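Local atomic coordinates of putative acetylornithine deacetylase (Sulfolobus tokodaii, PDB entry 3VPB), a protein that probably joins glutamate, at the expense of ATP, to the C-terminal glutamate of the carrier protein LysW in arginine biosynthesis. Residues B[117-126]-B[137-146]; B[185-193]-B[208-219]. All coordinates share one frame; numbering follows the deposited sequence. Where two conformers were deposited one is given.

Contact 1: B[117-126]-B[137-146]; sequences YEQRGFPLID and VSLIRDVFEG. With ADP (adenosine-5'-diphosphate), chain L.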
loop_
_atom_site.group_PDB
_atom_site.type_symbol
_atom_site.label_atom_id
_atom_site.label_comp_id
_atom_site.label_asym_id
_atom_site.label_seq_id
_atom_site.Cartn_x
_atom_site.Cartn_y
_atom_site.Cartn_z
ATOM N N TYR B 117 -13.952 21.088 2.867
ATOM C CA TYR B 117 -14.806 20.998 4.064
ATOM C C TYR B 117 -15.158 22.386 4.556
ATOM O O TYR B 117 -16.328 22.672 4.872
ATOM C CB TYR B 117 -14.100 20.242 5.223
ATOM C CG TYR B 117 -13.677 18.802 4.952
ATOM C CD1 TYR B 117 -12.778 18.155 5.827
ATOM C CD2 TYR B 117 -14.154 18.083 3.852
ATOM C CE1 TYR B 117 -12.378 16.840 5.601
ATOM C CE2 TYR B 117 -13.740 16.769 3.602
ATOM C CZ TYR B 117 -12.856 16.150 4.498
ATOM O OH TYR B 117 -12.425 14.858 4.307
ATOM N N GLU B 118 -14.138 23.238 4.630
ATOM C CA GLU B 118 -14.298 24.635 5.056
ATOM C C GLU B 118 -15.226 25.450 4.142
ATOM O O GLU B 118 -15.963 26.317 4.633
ATOM C CB GLU B 118 -12.933 25.318 5.212
ATOM C CG GLU B 118 -12.143 24.783 6.405
ATOM C CD GLU B 118 -10.689 25.222 6.432
ATOM O OE1 GLU B 118 -10.175 25.720 5.391
ATOM O OE2 GLU B 118 -10.060 25.071 7.519
ATOM N N GLN B 119 -15.207 25.170 2.841
ATOM C CA GLN B 119 -16.046 25.899 1.871
ATOM C C GLN B 119 -17.501 25.491 1.951
ATOM O O GLN B 119 -18.385 26.329 1.775
ATOM C CB GLN B 119 -15.552 25.691 0.430
ATOM C CG GLN B 119 -14.333 26.538 0.086
ATOM C CD GLN B 119 -13.756 26.257 -1.295
ATOM O OE1 GLN B 119 -12.582 26.543 -1.554
ATOM N NE2 GLN B 119 -14.573 25.710 -2.186
ATOM N N ARG B 120 -17.720 24.202 2.210
ATOM C CA ARG B 120 -19.035 23.554 2.214
ATOM C C ARG B 120 -19.714 23.565 3.580
ATOM O O ARG B 120 -20.935 23.645 3.679
ATOM C CB ARG B 120 -18.853 22.084 1.885
ATOM C CG ARG B 120 -18.888 21.709 0.475
ATOM C CD ARG B 120 -19.534 20.332 0.416
ATOM N NE ARG B 120 -20.976 20.514 0.455
ATOM C CZ ARG B 120 -21.710 20.761 -0.619
ATOM N NH1 ARG B 120 -21.140 20.800 -1.828
ATOM N NH2 ARG B 120 -23.010 20.945 -0.477
ATOM N N GLY B 121 -18.918 23.407 4.622
ATOM C CA GLY B 121 -19.440 23.182 5.967
ATOM C C GLY B 121 -20.026 21.793 6.145
ATOM O O GLY B 121 -20.121 21.012 5.201
ATOM N N PHE B 122 -20.440 21.488 7.371
ATOM C CA PHE B 122 -20.897 20.139 7.720
ATOM C C PHE B 122 -22.438 20.042 7.826
ATOM O O PHE B 122 -23.097 21.058 8.058
ATOM C CB PHE B 122 -20.180 19.720 9.006
ATOM C CG PHE B 122 -18.686 19.830 8.899
ATOM C CD1 PHE B 122 -17.967 18.968 8.065
ATOM C CD2 PHE B 122 -18.004 20.833 9.574
ATOM C CE1 PHE B 122 -16.585 19.084 7.938
ATOM C CE2 PHE B 122 -16.627 20.953 9.451
ATOM C CZ PHE B 122 -15.914 20.064 8.644
ATOM N N PRO B 123 -23.018 18.832 7.653
ATOM C CA PRO B 123 -22.324 17.563 7.383
ATOM C C PRO B 123 -22.100 17.413 5.898
ATOM O O PRO B 123 -22.768 18.089 5.086
ATOM C CB PRO B 123 -23.337 16.510 7.841
ATOM C CG PRO B 123 -24.661 17.157 7.513
ATOM C CD PRO B 123 -24.449 18.599 7.938
ATOM N N LEU B 124 -21.199 16.510 5.548
ATOM C CA LEU B 124 -20.922 16.210 4.147
ATOM C C LEU B 124 -20.559 14.741 3.997
ATOM O O LEU B 124 -20.242 14.048 4.972
ATOM C CB LEU B 124 -19.786 17.103 3.607
ATOM C CG LEU B 124 -18.461 17.175 4.329
ATOM C CD1 LEU B 124 -17.535 16.056 3.822
ATOM C CD2 LEU B 124 -17.850 18.579 4.050
ATOM N N ILE B 125 -20.590 14.268 2.755
ATOM C CA ILE B 125 -20.050 12.950 2.407
ATOM C C ILE B 125 -18.719 13.136 1.677
ATOM O O ILE B 125 -18.590 13.981 0.840
ATOM C CB ILE B 125 -21.068 12.167 1.528
ATOM C CG1 ILE B 125 -22.260 11.757 2.397
ATOM C CG2 ILE B 125 -20.423 10.966 0.745
ATOM C CD1 ILE B 125 -22.098 10.413 3.167
ATOM N N ASP B 126 -17.710 12.366 2.060
ATOM C CA ASP B 126 -16.423 12.377 1.348
ATOM C C ASP B 126 -16.172 10.932 0.915
ATOM O O ASP B 126 -16.073 10.027 1.736
ATOM C CB ASP B 126 -15.312 12.881 2.276
ATOM C CG ASP B 126 -13.947 12.943 1.599
ATOM O OD1 ASP B 126 -13.727 12.199 0.614
ATOM O OD2 ASP B 126 -13.055 13.682 2.099
ATOM N N VAL B 137 -16.774 5.307 1.881
ATOM C CA VAL B 137 -17.768 6.392 1.762
ATOM C C VAL B 137 -17.979 6.891 3.188
ATOM O O VAL B 137 -18.493 6.162 4.043
ATOM C CB VAL B 137 -19.102 5.921 1.155
ATOM C CG1 VAL B 137 -20.145 7.073 1.118
ATOM C CG2 VAL B 137 -18.886 5.351 -0.268
ATOM N N SER B 138 -17.582 8.122 3.445
ATOM C CA SER B 138 -17.465 8.594 4.823
ATOM C C SER B 138 -18.401 9.756 5.063
ATOM O O SER B 138 -18.474 10.679 4.247
ATOM C CB SER B 138 -16.056 9.061 5.086
ATOM O OG SER B 138 -15.160 7.992 4.997
ATOM N N LEU B 139 -19.112 9.682 6.179
ATOM C CA LEU B 139 -19.979 10.761 6.644
ATOM C C LEU B 139 -19.121 11.667 7.528
ATOM O O LEU B 139 -18.518 11.188 8.522
ATOM C CB LEU B 139 -21.213 10.167 7.388
ATOM C CG LEU B 139 -22.358 11.090 7.862
ATOM C CD1 LEU B 139 -22.865 11.987 6.733
ATOM C CD2 LEU B 139 -23.525 10.325 8.514
ATOM N N ILE B 140 -19.015 12.943 7.160
ATOM C CA ILE B 140 -18.178 13.900 7.884
ATOM C C ILE B 140 -19.033 15.011 8.487
ATOM O O ILE B 140 -19.659 15.813 7.778
ATOM C CB ILE B 140 -17.038 14.464 7.031
ATOM C CG1 ILE B 140 -16.163 13.295 6.504
ATOM C CG2 ILE B 140 -16.166 15.447 7.858
ATOM C CD1 ILE B 140 -15.115 13.695 5.560
ATOM N N ARG B 141 -19.050 15.041 9.806
ATOM C CA ARG B 141 -20.040 15.870 10.507
ATOM C C ARG B 141 -19.406 16.988 11.311
ATOM O O ARG B 141 -20.107 17.857 11.806
ATOM C CB ARG B 141 -20.945 14.987 11.355
ATOM C CG ARG B 141 -21.784 14.058 10.484
ATOM C CD ARG B 141 -22.201 12.870 11.224
ATOM N NE ARG B 141 -21.088 12.001 11.619
ATOM C CZ ARG B 141 -21.265 10.919 12.366
ATOM N NH1 ARG B 141 -22.501 10.602 12.771
ATOM N NH2 ARG B 141 -20.229 10.163 12.713
ATOM N N ASP B 142 -18.079 16.969 11.427
ATOM C CA ASP B 142 -17.333 18.030 12.103
ATOM C C ASP B 142 -15.862 18.000 11.689
ATOM O O ASP B 142 -15.450 17.081 10.976
ATOM C CB ASP B 142 -17.506 17.990 13.635
ATOM C CG ASP B 142 -16.922 16.736 14.288
ATOM O OD1 ASP B 142 -15.858 16.244 13.895
ATOM O OD2 ASP B 142 -17.548 16.248 15.250
ATOM N N VAL B 143 -15.088 18.989 12.141
ATOM C CA VAL B 143 -13.692 19.127 11.712
ATOM C C VAL B 143 -12.776 18.015 12.242
ATOM O O VAL B 143 -11.772 17.695 11.610
ATOM C CB VAL B 143 -13.067 20.485 12.115
ATOM C CG1 VAL B 143 -11.958 20.843 11.141
ATOM C CG2 VAL B 143 -14.113 21.582 12.162
ATOM N N PHE B 144 -13.112 17.461 13.413
ATOM C CA PHE B 144 -12.311 16.371 13.996
ATOM C C PHE B 144 -12.378 15.125 13.113
ATOM O O PHE B 144 -11.346 14.510 12.789
ATOM C CB PHE B 144 -12.805 15.990 15.394
ATOM C CG PHE B 144 -12.454 16.987 16.488
ATOM C CD1 PHE B 144 -11.859 18.211 16.206
ATOM C CD2 PHE B 144 -12.738 16.674 17.807
ATOM C CE1 PHE B 144 -11.569 19.122 17.240
ATOM C CE2 PHE B 144 -12.429 17.564 18.847
ATOM C CZ PHE B 144 -11.846 18.774 18.563
ATOM N N GLU B 145 -13.606 14.733 12.763
ATOM C CA GLU B 145 -13.849 13.613 11.859
ATOM C C GLU B 145 -13.201 13.902 10.510
ATOM O O GLU B 145 -12.578 13.015 9.935
ATOM C CB GLU B 145 -15.351 13.424 11.663
ATOM C CG GLU B 145 -15.794 12.161 10.947
ATOM C CD GLU B 145 -17.265 11.823 11.270
ATOM O OE1 GLU B 145 -18.102 12.745 11.476
ATOM O OE2 GLU B 145 -17.583 10.621 11.318
ATOM N N GLY B 146 -13.368 15.135 10.015
ATOM C CA GLY B 146 -12.767 15.546 8.731
ATOM C C GLY B 146 -11.254 15.357 8.724
ATOM O O GLY B 146 -10.705 14.764 7.811
HETATM P PB ADP L . -20.500 2.754 -3.888
HETATM O O1B ADP L . -20.000 2.699 -5.283
HETATM O O2B ADP L . -21.840 2.083 -3.634
HETATM O O3B ADP L . -19.498 2.413 -2.824
HETATM P PA ADP L . -22.074 5.160 -3.462
HETATM O O1A ADP L . -21.686 6.584 -3.845
HETATM O O2A ADP L . -23.224 4.421 -4.110
HETATM O O3A ADP L . -20.705 4.328 -3.604
HETATM O "O5'" ADP L . -22.316 5.196 -1.875
HETATM C "C5'" ADP L . -22.736 4.066 -1.110
HETATM C "C4'" ADP L . -23.894 4.457 -0.212
HETATM O "O4'" ADP L . -23.514 5.600 0.561
HETATM C "C3'" ADP L . -25.101 4.904 -1.042
HETATM O "O3'" ADP L . -25.960 3.795 -1.336
HETATM C "C2'" ADP L . -25.781 5.897 -0.130
HETATM O "O2'" ADP L . -26.588 5.216 0.840
HETATM C "C1'" ADP L . -24.617 6.513 0.599
HETATM N N9 ADP L . -24.200 7.770 -0.051
HETATM C C8 ADP L . -23.170 7.958 -0.915
HETATM N N7 ADP L . -23.098 9.259 -1.231
HETATM C C5 ADP L . -24.077 9.904 -0.566
HETATM C C6 ADP L . -24.573 11.282 -0.476
HETATM N N6 ADP L . -23.949 12.264 -1.155
HETATM N N1 ADP L . -25.609 11.545 0.376
HETATM C C2 ADP L . -26.225 10.586 1.077
HETATM N N3 ADP L . -25.832 9.289 1.003
HETATM C C4 ADP L . -24.793 8.922 0.205
#
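Tyr117, near the end of helix 110-120, brings its ring up to Gly146 and Ile140 and opens a contact built on the antiparallel hairpin of strands 124-127 and 138-140, part of the small sheet in the ATP-grasp fold. CE1 of Tyr117 lies 3.4 Å from Gly146 CA, where a side chain would run into the ring. Its hydroxyl gives a 2.6 Å bond from Tyr117 OH to Asp126 OD2, on the carboxylate's anti lone pair, which ties the helix to the strand that follows.

Phe122 holds CG anti to its carbonyl carbon (chi1 -54°), which lays one ring face over Asp142 C, offset toward the rim, while CE1 reaches Ile140 CG2 and CE2 meets Val143 CG2. An alanine here is likely to leave a gap over Asp142 and to take from Val143 CG2 and Ile140 CG2 the ring they pack on. After the cis peptide bond, Pro123 rests its CB on the aliphatic part of Arg141, whose guanidinium grips Glu145 side-on through NE and NH2 and whose NH1 pairs with Asp142 of a second subunit.

Leu124 exchanges two backbone bonds with Ile140, the shorter being Ile140 N to Leu124 O at 2.7 Å, and sets CD1 beside Ile140 CB. Ile125 turns to the other face, toward Leu139 and the nucleotide: its CG1 lies 3.7 Å from ADP C6, and Val137, in touch with Ile125 CG2, places CG1 at 3.7 Å from ADP O4'. Asp126 pairs with Ser138 through the backbone, and its carboxylate also holds Arg153 and His164. Alongside it, pointing the same way, Ile140 finishes with CD1 3.4 Å from Asp126 CB.

Contact 2: B[185-193]-B[208-219]; sequences ELLGCYARN and TPSNIEVDEKLK. With GLU (glutamic acid), chain M; SO4 (sulfate ion), chain P.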
loop_
_atom_site.group_PDB
_atom_site.type_symbol
_atom_site.label_atom_id
_atom_site.label_comp_id
_atom_site.label_asym_id
_atom_site.label_seq_id
_atom_site.Cartn_x
_atom_site.Cartn_y
_atom_site.Cartn_z
ATOM N N GLU B 185 -32.510 0.937 -22.044
ATOM C CA GLU B 185 -33.919 0.953 -21.649
ATOM C C GLU B 185 -34.024 0.501 -20.215
ATOM O O GLU B 185 -33.338 -0.428 -19.807
ATOM C CB GLU B 185 -34.758 0.019 -22.513
ATOM C CG GLU B 185 -34.766 0.410 -23.991
ATOM C CD GLU B 185 -35.985 -0.098 -24.731
ATOM O OE1 GLU B 185 -36.557 0.696 -25.511
ATOM O OE2 GLU B 185 -36.371 -1.281 -24.550
ATOM N N LEU B 186 -34.911 1.142 -19.464
ATOM C CA LEU B 186 -35.114 0.771 -18.066
ATOM C C LEU B 186 -35.653 -0.653 -17.893
ATOM O O LEU B 186 -36.677 -1.023 -18.488
ATOM C CB LEU B 186 -36.056 1.780 -17.382
ATOM C CG LEU B 186 -36.345 1.445 -15.909
ATOM C CD1 LEU B 186 -35.093 1.596 -15.021
ATOM C CD2 LEU B 186 -37.497 2.294 -15.385
ATOM N N LEU B 187 -34.975 -1.455 -17.066
ATOM C CA LEU B 187 -35.464 -2.786 -16.733
ATOM C C LEU B 187 -36.348 -2.744 -15.477
ATOM O O LEU B 187 -37.414 -3.387 -15.408
ATOM C CB LEU B 187 -34.291 -3.766 -16.542
ATOM C CG LEU B 187 -34.636 -5.213 -16.199
ATOM C CD1 LEU B 187 -35.274 -5.937 -17.417
ATOM C CD2 LEU B 187 -33.429 -5.974 -15.681
ATOM N N GLY B 188 -35.916 -1.975 -14.480
ATOM C CA GLY B 188 -36.683 -1.882 -13.253
ATOM C C GLY B 188 -35.882 -1.148 -12.197
ATOM O O GLY B 188 -34.698 -0.851 -12.405
ATOM N N CYS B 189 -36.546 -0.880 -11.071
ATOM C CA CYS B 189 -35.953 -0.160 -9.938
ATOM C C CYS B 189 -36.453 -0.767 -8.654
ATOM O O CYS B 189 -37.542 -1.360 -8.598
ATOM C CB CYS B 189 -36.340 1.331 -9.942
ATOM S SG CYS B 189 -35.828 2.328 -11.338
ATOM N N TYR B 190 -35.672 -0.611 -7.596
ATOM C CA TYR B 190 -36.150 -0.986 -6.292
ATOM C C TYR B 190 -35.465 -0.097 -5.249
ATOM O O TYR B 190 -34.558 0.689 -5.585
ATOM C CB TYR B 190 -35.972 -2.489 -6.029
ATOM C CG TYR B 190 -34.579 -2.891 -5.661
ATOM C CD1 TYR B 190 -33.600 -3.012 -6.633
ATOM C CD2 TYR B 190 -34.237 -3.145 -4.330
ATOM C CE1 TYR B 190 -32.312 -3.379 -6.300
ATOM C CE2 TYR B 190 -32.978 -3.514 -3.996
ATOM C CZ TYR B 190 -32.016 -3.626 -4.990
ATOM O OH TYR B 190 -30.742 -3.971 -4.656
ATOM N N ALA B 191 -35.908 -0.210 -4.001
ATOM C CA ALA B 191 -35.337 0.547 -2.902
ATOM C C ALA B 191 -34.413 -0.329 -2.069
ATOM O O ALA B 191 -34.780 -1.444 -1.718
ATOM C CB ALA B 191 -36.464 1.086 -2.006
ATOM N N ARG B 192 -33.234 0.188 -1.740
ATOM C CA ARG B 192 -32.333 -0.461 -0.774
ATOM C C ARG B 192 -32.476 0.295 0.533
ATOM O O ARG B 192 -32.051 1.466 0.620
ATOM C CB ARG B 192 -30.887 -0.367 -1.256
ATOM C CG ARG B 192 -30.592 -1.175 -2.497
ATOM C CD ARG B 192 -29.148 -1.022 -2.932
ATOM N NE ARG B 192 -28.877 0.341 -3.391
ATOM C CZ ARG B 192 -27.773 0.713 -4.047
ATOM N NH1 ARG B 192 -27.627 1.978 -4.428
ATOM N NH2 ARG B 192 -26.817 -0.175 -4.333
ATOM N N ASN B 193 -33.070 -0.355 1.537
ATOM C CA ASN B 193 -33.356 0.304 2.820
ATOM C C ASN B 193 -32.203 0.160 3.772
ATOM O O ASN B 193 -31.714 -0.941 3.995
ATOM C CB ASN B 193 -34.647 -0.247 3.428
ATOM C CG ASN B 193 -35.847 0.040 2.547
ATOM O OD1 ASN B 193 -36.386 1.147 2.572
ATOM N ND2 ASN B 193 -36.236 -0.937 1.719
ATOM N N THR B 208 -31.622 -3.699 2.924
ATOM C CA THR B 208 -32.691 -4.645 2.647
ATOM C C THR B 208 -33.546 -4.173 1.458
ATOM O O THR B 208 -33.994 -3.022 1.424
ATOM C CB THR B 208 -33.568 -4.883 3.888
ATOM O OG1 THR B 208 -34.156 -3.651 4.285
ATOM C CG2 THR B 208 -32.743 -5.420 5.043
ATOM N N PRO B 209 -33.761 -5.056 0.470
ATOM C CA PRO B 209 -34.521 -4.674 -0.734
ATOM C C PRO B 209 -36.030 -4.578 -0.518
ATOM O O PRO B 209 -36.610 -5.384 0.209
ATOM C CB PRO B 209 -34.178 -5.802 -1.735
ATOM C CG PRO B 209 -33.003 -6.576 -1.085
ATOM C CD PRO B 209 -33.243 -6.434 0.372
ATOM N N SER B 210 -36.662 -3.581 -1.120
ATOM C CA SER B 210 -38.121 -3.535 -1.188
ATOM C C SER B 210 -38.520 -2.857 -2.485
ATOM O O SER B 210 -37.739 -2.109 -3.075
ATOM C CB SER B 210 -38.736 -2.809 0.012
ATOM O OG SER B 210 -38.428 -1.432 -0.003
ATOM N N ASN B 211 -39.745 -3.123 -2.928
ATOM C CA ASN B 211 -40.215 -2.536 -4.190
ATOM C C ASN B 211 -40.698 -1.087 -4.073
ATOM O O ASN B 211 -41.027 -0.617 -2.973
ATOM C CB ASN B 211 -41.265 -3.443 -4.859
ATOM C CG ASN B 211 -42.541 -3.552 -4.053
ATOM O OD1 ASN B 211 -42.507 -3.758 -2.836
ATOM N ND2 ASN B 211 -43.686 -3.414 -4.731
ATOM N N ILE B 212 -40.715 -0.372 -5.204
ATOM C CA ILE B 212 -41.234 1.004 -5.273
ATOM C C ILE B 212 -42.106 1.192 -6.504
ATOM O O ILE B 212 -42.036 0.421 -7.453
ATOM C CB ILE B 212 -40.104 2.096 -5.334
ATOM C CG1 ILE B 212 -39.176 1.870 -6.533
ATOM C CG2 ILE B 212 -39.317 2.126 -4.026
ATOM C CD1 ILE B 212 -38.315 3.103 -6.949
ATOM N N GLU B 213 -42.909 2.241 -6.489
ATOM C CA GLU B 213 -43.575 2.681 -7.708
ATOM C C GLU B 213 -42.578 3.492 -8.519
ATOM O O GLU B 213 -41.920 4.394 -7.988
ATOM C CB GLU B 213 -44.790 3.533 -7.378
ATOM C CG GLU B 213 -45.694 3.769 -8.596
ATOM C CD GLU B 213 -47.168 3.868 -8.231
ATOM O OE1 GLU B 213 -47.476 4.060 -7.034
ATOM O OE2 GLU B 213 -48.022 3.746 -9.142
ATOM N N VAL B 214 -42.457 3.164 -9.798
ATOM C CA VAL B 214 -41.580 3.907 -10.674
ATOM C C VAL B 214 -42.404 4.929 -11.441
ATOM O O VAL B 214 -43.204 4.574 -12.314
ATOM C CB VAL B 214 -40.813 2.991 -11.651
ATOM C CG1 VAL B 214 -39.743 3.789 -12.385
ATOM C CG2 VAL B 214 -40.206 1.798 -10.912
ATOM N N ASP B 215 -42.222 6.199 -11.103
ATOM C CA ASP B 215 -42.950 7.269 -11.781
ATOM C C ASP B 215 -42.170 7.752 -12.996
ATOM O O ASP B 215 -40.996 7.387 -13.189
ATOM C CB ASP B 215 -43.256 8.432 -10.816
ATOM C CG ASP B 215 -41.996 9.061 -10.207
ATOM O OD1 ASP B 215 -41.019 9.349 -10.937
ATOM O OD2 ASP B 215 -42.008 9.304 -8.978
ATOM N N GLU B 216 -42.815 8.572 -13.818
ATOM C CA GLU B 216 -42.198 9.021 -15.051
ATOM C C GLU B 216 -40.874 9.759 -14.867
ATOM O O GLU B 216 -39.941 9.500 -15.622
ATOM C CB GLU B 216 -43.167 9.842 -15.910
ATOM C CG GLU B 216 -43.865 8.995 -16.962
ATOM C CD GLU B 216 -42.889 8.303 -17.936
ATOM O OE1 GLU B 216 -41.830 8.889 -18.278
ATOM O OE2 GLU B 216 -43.186 7.164 -18.364
ATOM N N LYS B 217 -40.800 10.656 -13.882
ATOM C CA LYS B 217 -39.597 11.458 -13.656
ATOM C C LYS B 217 -38.411 10.544 -13.350
ATOM O O LYS B 217 -37.309 10.814 -13.777
ATOM C CB LYS B 217 -39.778 12.442 -12.499
ATOM C CG LYS B 217 -40.930 13.443 -12.660
ATOM C CD LYS B 217 -41.708 13.648 -11.345
ATOM C CE LYS B 217 -42.649 12.462 -11.040
ATOM N NZ LYS B 217 -43.335 11.886 -12.268
ATOM N N LEU B 218 -38.657 9.475 -12.598
ATOM C CA LEU B 218 -37.586 8.512 -12.263
ATOM C C LEU B 218 -37.095 7.799 -13.513
ATOM O O LEU B 218 -35.888 7.717 -13.743
ATOM C CB LEU B 218 -38.068 7.488 -11.244
ATOM C CG LEU B 218 -37.053 6.446 -10.761
ATOM C CD1 LEU B 218 -35.732 7.089 -10.306
ATOM C CD2 LEU B 218 -37.675 5.593 -9.677
ATOM N N LYS B 219 -38.034 7.296 -14.316
ATOM C CA LYS B 219 -37.687 6.585 -15.541
ATOM C C LYS B 219 -36.865 7.485 -16.464
ATOM O O LYS B 219 -35.854 7.052 -16.998
ATOM C CB LYS B 219 -38.950 6.074 -16.269
ATOM C CG LYS B 219 -38.697 5.593 -17.714
ATOM C CD LYS B 219 -39.860 6.021 -18.633
ATOM C CE LYS B 219 -39.418 6.390 -20.070
ATOM N NZ LYS B 219 -38.583 7.636 -20.294
HETATM N N GLU M . -23.653 -3.868 -5.221
HETATM C CA GLU M . -25.089 -3.651 -4.902
HETATM C C GLU M . -25.246 -3.414 -3.415
HETATM O O GLU M . -26.194 -2.704 -3.030
HETATM C CB GLU M . -25.934 -4.864 -5.326
HETATM C CG GLU M . -27.432 -4.624 -5.247
HETATM C CD GLU M . -28.263 -5.832 -5.678
HETATM O OE1 GLU M . -27.873 -6.984 -5.358
HETATM O OE2 GLU M . -29.319 -5.602 -6.330
HETATM O OXT GLU M . -24.465 -3.935 -2.586
HETATM S S SO4 P . -22.614 -0.523 -5.507
HETATM O O1 SO4 P . -21.300 0.004 -5.897
HETATM O O2 SO4 P . -22.428 -1.420 -4.382
HETATM O O3 SO4 P . -23.616 0.520 -5.190
HETATM O O4 SO4 P . -23.115 -1.360 -6.596
HETATM O O HOH W 1 -39.628 -2.164 -7.224
#
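Asn193 and Ser210 meet through their side chains at one end of an antiparallel strand pair, 185-193 with 208-211. The amide of Asn193 sends ND2 to Ser210 OG at 2.8 Å, with the hydroxyl in the amide plane, and the same nitrogen bonds Thr208 O at 3.1 Å. Backbone N of Asn193 reaches that carbonyl from the opposite face of its plane, so Thr208 O is gripped twice by one residue and the amide is pinned against the strand.

Next along is the close-packed part. Ala191 and Ser210 exchange backbone bonds, and Ala191 CB touches Ile212 CG2 at 3.6 Å. Tyr190 holds CG between its backbone N and carbonyl carbon (chi1 78°), which lays the ring alongside Pro209; Tyr190 CE2 comes to 3.4 Å from Pro209 CB, and Ser210 O lies in the ring plane at its edge.

Beyond Ser210 the chains separate and the fit becomes looser. A water bridges the widening gap, giving to Cys189 O and accepting from Ile212 N. Farther on, contacts are apolar and longer: Cys189 CB touches Ile212 and Val214, Cys189 SG, in a disulfide with Cys179, lies 4.1 Å from Leu218 CD2, and Leu186 CD2 reaches Val214 and the CB of Lys219 on the partly exposed side. Asp215 caps the helix beginning there by accepting from Leu218 N.

The substrate lies at the tight end. Tyr190 OH donates to OE2 of the bound glutamate at 2.7 Å, and Arg192 NH2 gives a 2.9 Å bond to glutamate O, while Arg192 NH1 is held by Asp176 and Asp237. Strand 185-193, backed by the outermost strand 208-211, thus supplies part of the amino-acid pocket of this RimK-family ATP-grasp ligase.

From the N terminus, the chain first passes through the parallel sheet of the preATP-grasp domain before reaching contact 1, which closes a ten-residue loop between strands 124-127 and 138-140 and brings helices 110-120 and 143-153 together. Contact 2 opens later and closes a fourteen-residue loop between 185-193 and 208-219, carrying the chain on into helix 216-229. The two are in series, neither nested nor crossed. Their centres stand about 29 Å apart and their nearest atoms about 10 Å, without touching. Contact 1 belongs to the four-stranded sheet beside ADP, contact 2 to the five-stranded sheet beside glutamate, so they approach the active site from its nucleotide and amino-acid ends.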